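Local coordinates for protein separin (Saccharomyces cerevisiae, PDB 5U1T) that cleaves the Scc1 subunit of cohesin as a caspase-like cysteine protease at anaphase onset, letting chromosomes segregate, and is held inactive by securin until then, at residues R526-S531 with S601-D606. Residues are numbered along the deposited sequence; the frame is centred on the assembly and turned at random.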
ATOM      1  N   ARG A 526      -4.816  17.885 -26.599  1.00 55.47           N
ATOM      2  CA  ARG A 526      -4.225  16.562 -26.586  1.00 55.17           C
ATOM      3  C   ARG A 526      -3.625  16.249 -25.226  1.00 55.08           C
ATOM      4  O   ARG A 526      -3.644  15.099 -24.796  1.00 52.48           O
ATOM      5  CB  ARG A 526      -3.167  16.448 -27.667  1.00 57.54           C
ATOM      6  CG  ARG A 526      -3.690  16.796 -29.024  1.00 56.11           C
ATOM      7  CD  ARG A 526      -2.625  16.598 -30.047  1.00 56.43           C
ATOM      8  NE  ARG A 526      -2.200  15.212 -30.056  1.00 59.55           N
ATOM      9  CZ  ARG A 526      -1.149  14.758 -30.728  1.00 60.23           C
ATOM     10  NH1 ARG A 526      -0.847  13.465 -30.666  1.00 61.56           N
ATOM     11  NH2 ARG A 526      -0.402  15.586 -31.453  1.00 55.85           N
ATOM     12  N   MET A 527      -3.114  17.277 -24.545  1.00 58.85           N
ATOM     13  CA  MET A 527      -2.515  17.097 -23.218  1.00 54.85           C
ATOM     14  C   MET A 527      -3.551  16.709 -22.192  1.00 53.06           C
ATOM     15  O   MET A 527      -3.313  15.829 -21.392  1.00 52.27           O
ATOM     16  CB  MET A 527      -1.783  18.355 -22.765  1.00 50.18           C
ATOM     17  CG  MET A 527      -0.444  18.505 -23.433  1.00 52.58           C
ATOM     18  SD  MET A 527       0.435  20.022 -23.057  1.00 61.20           S
ATOM     19  CE  MET A 527       0.944  19.780 -21.374  1.00 61.89           C
ATOM     20  N   ILE A 528      -4.707  17.357 -22.214  1.00 52.60           N
ATOM     21  CA  ILE A 528      -5.768  16.947 -21.316  1.00 51.52           C
ATOM     22  C   ILE A 528      -6.152  15.504 -21.661  1.00 55.99           C
ATOM     23  O   ILE A 528      -6.325  14.683 -20.766  1.00 56.59           O
ATOM     24  CB  ILE A 528      -6.990  17.880 -21.387  1.00 46.82           C
ATOM     25  CG1 ILE A 528      -6.628  19.251 -20.812  1.00 49.53           C
ATOM     26  CG2 ILE A 528      -8.140  17.301 -20.588  1.00 47.93           C
ATOM     27  CD1 ILE A 528      -7.740  20.272 -20.835  1.00 42.05           C
ATOM     28  N   PHE A 529      -6.234  15.192 -22.956  1.00 52.56           N
ATOM     29  CA  PHE A 529      -6.616  13.856 -23.428  1.00 52.52           C
ATOM     30  C   PHE A 529      -5.696  12.737 -22.916  1.00 52.05           C
ATOM     31  O   PHE A 529      -6.155  11.732 -22.379  1.00 51.89           O
ATOM     32  CB  PHE A 529      -6.641  13.848 -24.952  1.00 48.02           C
ATOM     33  CG  PHE A 529      -7.085  12.561 -25.539  1.00 45.75           C
ATOM     34  CD1 PHE A 529      -8.409  12.166 -25.451  1.00 51.21           C
ATOM     35  CD2 PHE A 529      -6.184  11.742 -26.202  1.00 50.34           C
ATOM     36  CE1 PHE A 529      -8.831  10.962 -26.001  1.00 50.88           C
ATOM     37  CE2 PHE A 529      -6.593  10.542 -26.762  1.00 46.53           C
ATOM     38  CZ  PHE A 529      -7.917  10.151 -26.663  1.00 49.53           C
ATOM     39  N   CYS A 530      -4.398  12.922 -23.111  1.00 51.57           N
ATOM     40  CA  CYS A 530      -3.375  12.010 -22.610  1.00 54.79           C
ATOM     41  C   CYS A 530      -3.446  11.776 -21.099  1.00 55.12           C
ATOM     42  O   CYS A 530      -3.345  10.643 -20.616  1.00 50.04           O
ATOM     43  CB  CYS A 530      -1.994  12.554 -22.963  1.00 53.65           C
ATOM     44  SG  CYS A 530      -1.653  12.511 -24.709  1.00 54.55           S
ATOM     45  N   SER A 531      -3.615  12.870 -20.369  1.00 48.95           N
ATOM     46  CA  SER A 531      -3.678  12.813 -18.923  1.00 50.15           C
ATOM     47  C   SER A 531      -4.878  12.018 -18.480  1.00 57.32           C
ATOM     48  O   SER A 531      -4.814  11.304 -17.486  1.00 63.31           O
ATOM     49  CB  SER A 531      -3.714  14.214 -18.327  1.00 50.00           C
ATOM     50  OG  SER A 531      -2.492  14.875 -18.616  1.00 55.10           O
ATOM     51  N   SER A 601     -11.789  23.098 -10.980  1.00 61.86           N
ATOM     52  CA  SER A 601     -12.058  21.933 -11.813  1.00 62.96           C
ATOM     53  C   SER A 601     -11.976  20.620 -11.096  1.00 59.15           C
ATOM     54  O   SER A 601     -11.309  20.494 -10.110  1.00 63.79           O
ATOM     55  CB  SER A 601     -11.128  21.875 -13.030  1.00 59.47           C
ATOM     56  OG  SER A 601     -10.024  22.748 -12.956  1.00 70.21           O
ATOM     57  N   SER A 602     -12.635  19.617 -11.632  1.00 59.18           N
ATOM     58  CA  SER A 602     -12.520  18.301 -11.092  1.00 54.43           C
ATOM     59  C   SER A 602     -11.243  17.782 -11.630  1.00 60.45           C
ATOM     60  O   SER A 602     -10.626  16.925 -11.060  1.00 62.50           O
ATOM     61  CB  SER A 602     -13.681  17.440 -11.521  1.00 51.01           C
ATOM     62  OG  SER A 602     -13.519  17.010 -12.842  1.00 60.12           O
ATOM     63  N   PHE A 603     -10.845  18.318 -12.755  1.00 57.39           N
ATOM     64  CA  PHE A 603      -9.567  17.969 -13.339  1.00 58.46           C
ATOM     65  C   PHE A 603      -8.439  18.354 -12.367  1.00 55.84           C
ATOM     66  O   PHE A 603      -7.457  17.631 -12.204  1.00 57.25           O
ATOM     67  CB  PHE A 603      -9.422  18.676 -14.676  1.00 51.85           C
ATOM     68  CG  PHE A 603      -8.171  18.365 -15.411  1.00 48.52           C
ATOM     69  CD1 PHE A 603      -7.974  17.117 -15.981  1.00 47.11           C
ATOM     70  CD2 PHE A 603      -7.210  19.344 -15.598  1.00 48.27           C
ATOM     71  CE1 PHE A 603      -6.843  16.846 -16.712  1.00 43.72           C
ATOM     72  CE2 PHE A 603      -6.062  19.069 -16.318  1.00 49.77           C
ATOM     73  CZ  PHE A 603      -5.887  17.813 -16.880  1.00 42.32           C
ATOM     74  N   GLU A 604      -8.588  19.496 -11.711  1.00 56.35           N
ATOM     75  CA  GLU A 604      -7.561  19.931 -10.788  1.00 57.91           C
ATOM     76  C   GLU A 604      -7.665  19.205  -9.433  1.00 60.43           C
ATOM     77  O   GLU A 604      -6.647  18.795  -8.882  1.00 55.88           O
ATOM     78  CB  GLU A 604      -7.614  21.436 -10.589  1.00 54.54           C
ATOM     79  CG  GLU A 604      -6.444  21.927  -9.795  1.00 58.92           C
ATOM     80  CD  GLU A 604      -6.570  23.369  -9.435  1.00 58.48           C
ATOM     81  OE1 GLU A 604      -6.056  23.751  -8.373  1.00 60.11           O
ATOM     82  OE2 GLU A 604      -7.199  24.127 -10.208  1.00 71.54           O
ATOM     83  N   MET A 605      -8.891  19.050  -8.926  1.00 61.29           N
ATOM     84  CA  MET A 605      -9.183  18.241  -7.740  1.00 61.31           C
ATOM     85  C   MET A 605      -8.550  16.856  -7.781  1.00 58.42           C
ATOM     86  O   MET A 605      -7.890  16.432  -6.836  1.00 59.90           O
ATOM     87  CB  MET A 605     -10.693  18.070  -7.558  1.00 62.32           C
ATOM     88  CG  MET A 605     -11.442  19.355  -7.287  1.00 65.33           C
ATOM     89  SD  MET A 605     -10.852  20.031  -5.730  1.00 78.93           S
ATOM     90  CE  MET A 605      -9.761  21.369  -6.275  1.00 69.07           C
ATOM     91  N   ASP A 606      -8.788  16.148  -8.873  1.00 57.25           N
ATOM     92  CA  ASP A 606      -8.251  14.813  -9.053  1.00 56.38           C
ATOM     93  C   ASP A 606      -6.754  14.860  -9.155  1.00 59.49           C
ATOM     94  O   ASP A 606      -6.085  13.924  -8.754  1.00 52.99           O
ATOM     95  CB  ASP A 606      -8.815  14.153 -10.303  1.00 53.84           C
ATOM     96  CG  ASP A 606     -10.300  13.922 -10.216  1.00 66.53           C
ATOM     97  OD1 ASP A 606     -10.888  14.132  -9.117  1.00 67.22           O
ATOM     98  OD2 ASP A 606     -10.882  13.529 -11.257  1.00 71.50           O
TER
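Phe-603 reaches from the first turn of helix 602-617 to helix 523-533, where Ile-528 and Ser-531, one turn apart, meet one corner of its ring. CE1 is the touching atom: Ile-528 CG2 meets it obliquely at 4.1 Å, and Ser-531 CB lies at the ring edge, near its plane, 4.4 Å from Phe-603 CE1. With CG anti to the backbone N, chi1 -178° carries the ring toward helix 523-533; the CA atoms of Ile-528 and Phe-603 are 8.9 Å apart. This is a small buried contact between two helices of the alpha-helical domain, a single phenylalanine corner against one helix face, away from the probable active site. Ser-531 turns its hydroxyl back into its own helix: OG donates to Met-527 O at 3.0 Å, the same carbonyl that accepts Ser-531 N from the opposite face of its plane. Around the ring, Phe-474 of helix 470-485 meets Phe-603 with planes about 25° apart, and Val-563 of helix 557-572 touches it. An aromatic side chain of another protein chain, probably securin, hydrogen-bonds to Phe-603 O, and an aromatic ring of that chain meets Phe-603 at about 15°. Ser-601 occupies the N-cap position; Glu-604 OE1 bonds the Tyr-585 and Tyr-638 hydroxyls, OE2 Trp-589 NE1.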